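Side-chain contact in solute-binding protein (Thermoactinomyces vulgaris, PDB 2ZYO), which binds cyclodextrins and linear maltodextrins such as maltotetraose and probably serves as the solute-receptor component of a carbohydrate transport system: residues 112-117 / 279-284. Sequence-based numbering, arbitrary orientation.
Sequences MKALTY and IGVKGW
Val281 turns its two methyls on two neighbouring residues, Ala114 and Leu115. The Ala114 methyl points onto the flank of the Val281 CB-CG2 bond, Ala114 CB being 3.7 Å from Val281 CG2 and 4.0 Å from Val281 CB. CG1, placed opposite the backbone N by a chi1 of 176°, goes to the leucine instead and lies 3.9 Å from Leu115 CD2. The two branched side chains pass at a slant; Val281 CG1 is also near Leu115 CG, while the other leucine branch carries on along the strand. That branch ends over bare backbone: Leu115 CD1 sits 4.3 Å from Gly283 CA. Strand 278-287 belongs to the mixed sheet of a periplasmic-binding-protein type II fold, and helix 109-114 packs against it, with Ala111 also touching Val281. A bound glucose lies about 11 Å from the Val281 side chain, and neighbouring Gly280 makes a backbone hydrogen bond with Glu129, a residue of the sugar pocket. On the helix side, Met112 O accepts two hydrogen bonds from opposite faces of its carbonyl plane, one from Leu115 N and one from Thr116 OG1 (3.0 Å to Met112 O), tying down the turn that presents Leu115.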
loop_
_atom_site.group_PDB
_atom_site.type_symbol
_atom_site.label_atom_id
_atom_site.label_comp_id
_atom_site.label_asym_id
_atom_site.label_seq_id
_atom_site.Cartn_x
_atom_site.Cartn_y
_atom_site.Cartn_z
ATOM N N MET A 112 11.644 0.056 3.835
ATOM C CA MET A 112 12.472 -1.084 4.220
ATOM C C MET A 112 11.890 -1.840 5.410
ATOM O O MET A 112 12.009 -3.060 5.491
ATOM C CB MET A 112 13.912 -0.649 4.504
ATOM C CG MET A 112 14.685 -0.202 3.263
ATOM S SD MET A 112 14.604 -1.365 1.879
ATOM C CE MET A 112 15.564 -2.732 2.521
ATOM N N LYS A 113 11.251 -1.110 6.322
ATOM C CA LYS A 113 10.557 -1.726 7.453
ATOM C C LYS A 113 9.441 -2.651 6.972
ATOM O O LYS A 113 9.209 -3.708 7.557
ATOM C CB LYS A 113 9.998 -0.663 8.400
ATOM C CG LYS A 113 11.061 0.098 9.176
ATOM C CD LYS A 113 10.431 1.068 10.167
ATOM C CE LYS A 113 11.454 2.061 10.711
ATOM N NZ LYS A 113 12.587 1.401 11.424
ATOM N N ALA A 114 8.768 -2.251 5.892
ATOM C CA ALA A 114 7.695 -3.051 5.300
ATOM C C ALA A 114 8.184 -4.404 4.787
ATOM O O ALA A 114 7.409 -5.354 4.720
ATOM C CB ALA A 114 7.010 -2.281 4.182
ATOM N N LEU A 115 9.467 -4.486 4.439
ATOM C CA LEU A 115 10.033 -5.714 3.878
ATOM C C LEU A 115 10.844 -6.513 4.900
ATOM O O LEU A 115 11.477 -7.518 4.563
ATOM C CB LEU A 115 10.863 -5.404 2.625
ATOM C CG LEU A 115 10.156 -4.636 1.500
ATOM C CD1 LEU A 115 11.059 -4.532 0.285
ATOM C CD2 LEU A 115 8.813 -5.270 1.117
ATOM N N THR A 116 10.805 -6.058 6.149
ATOM C CA THR A 116 11.455 -6.734 7.262
ATOM C C THR A 116 10.407 -7.520 8.043
ATOM O O THR A 116 9.281 -7.051 8.232
ATOM C CB THR A 116 12.177 -5.719 8.178
ATOM O OG1 THR A 116 13.152 -5.002 7.412
ATOM C CG2 THR A 116 12.875 -6.412 9.343
ATOM N N TYR A 117 10.778 -8.723 8.477
ATOM C CA TYR A 117 9.876 -9.590 9.227
ATOM C C TYR A 117 10.653 -10.472 10.196
ATOM O O TYR A 117 11.601 -11.150 9.803
ATOM C CB TYR A 117 9.049 -10.455 8.273
ATOM C CG TYR A 117 7.798 -11.005 8.904
ATOM C CD1 TYR A 117 6.609 -10.278 8.876
ATOM C CD2 TYR A 117 7.798 -12.248 9.536
ATOM C CE1 TYR A 117 5.455 -10.770 9.458
ATOM C CE2 TYR A 117 6.644 -12.752 10.122
ATOM C CZ TYR A 117 5.478 -12.006 10.081
ATOM O OH TYR A 117 4.329 -12.495 10.655
ATOM N N ILE A 279 0.966 2.702 4.081
ATOM C CA ILE A 279 1.716 2.580 2.838
ATOM C C ILE A 279 1.784 1.110 2.425
ATOM O O ILE A 279 1.823 0.218 3.275
ATOM C CB ILE A 279 3.132 3.217 2.909
ATOM C CG1 ILE A 279 3.985 2.557 3.995
ATOM C CG2 ILE A 279 3.029 4.729 3.136
ATOM C CD1 ILE A 279 5.479 2.630 3.738
ATOM N N GLY A 280 1.752 0.873 1.118
ATOM C CA GLY A 280 1.923 -0.463 0.563
ATOM C C GLY A 280 3.197 -0.483 -0.254
ATOM O O GLY A 280 3.433 0.415 -1.062
ATOM N N VAL A 281 4.023 -1.500 -0.028
ATOM C CA VAL A 281 5.296 -1.630 -0.729
ATOM C C VAL A 281 5.299 -2.908 -1.562
ATOM O O VAL A 281 4.965 -3.980 -1.058
ATOM C CB VAL A 281 6.497 -1.633 0.259
ATOM C CG1 VAL A 281 7.815 -1.864 -0.478
ATOM C CG2 VAL A 281 6.553 -0.327 1.047
ATOM N N LYS A 282 5.654 -2.773 -2.839
ATOM C CA LYS A 282 5.867 -3.919 -3.716
ATOM C C LYS A 282 7.368 -4.118 -3.860
ATOM O O LYS A 282 8.068 -3.236 -4.352
ATOM C CB LYS A 282 5.230 -3.693 -5.091
ATOM C CG LYS A 282 3.705 -3.696 -5.089
ATOM C CD LYS A 282 3.122 -3.851 -6.492
ATOM C CE LYS A 282 3.506 -2.710 -7.422
ATOM N NZ LYS A 282 2.944 -2.885 -8.793
ATOM N N GLY A 283 7.860 -5.269 -3.416
ATOM C CA GLY A 283 9.285 -5.565 -3.506
ATOM C C GLY A 283 9.593 -6.844 -4.257
ATOM O O GLY A 283 8.686 -7.586 -4.639
ATOM N N TRP A 284 10.885 -7.079 -4.480
ATOM C CA TRP A 284 11.379 -8.363 -4.968
ATOM C C TRP A 284 11.748 -9.212 -3.766
ATOM O O TRP A 284 12.440 -8.736 -2.858
ATOM C CB TRP A 284 12.631 -8.180 -5.829
ATOM C CG TRP A 284 12.397 -7.612 -7.190
ATOM C CD1 TRP A 284 12.879 -6.432 -7.679
ATOM C CD2 TRP A 284 11.639 -8.208 -8.251
ATOM N NE1 TRP A 284 12.462 -6.249 -8.976
ATOM C CE2 TRP A 284 11.696 -7.322 -9.351
ATOM C CE3 TRP A 284 10.907 -9.396 -8.374
ATOM C CZ2 TRP A 284 11.056 -7.593 -10.566
ATOM C CZ3 TRP A 284 10.265 -9.664 -9.582
ATOM C CH2 TRP A 284 10.343 -8.762 -10.660
#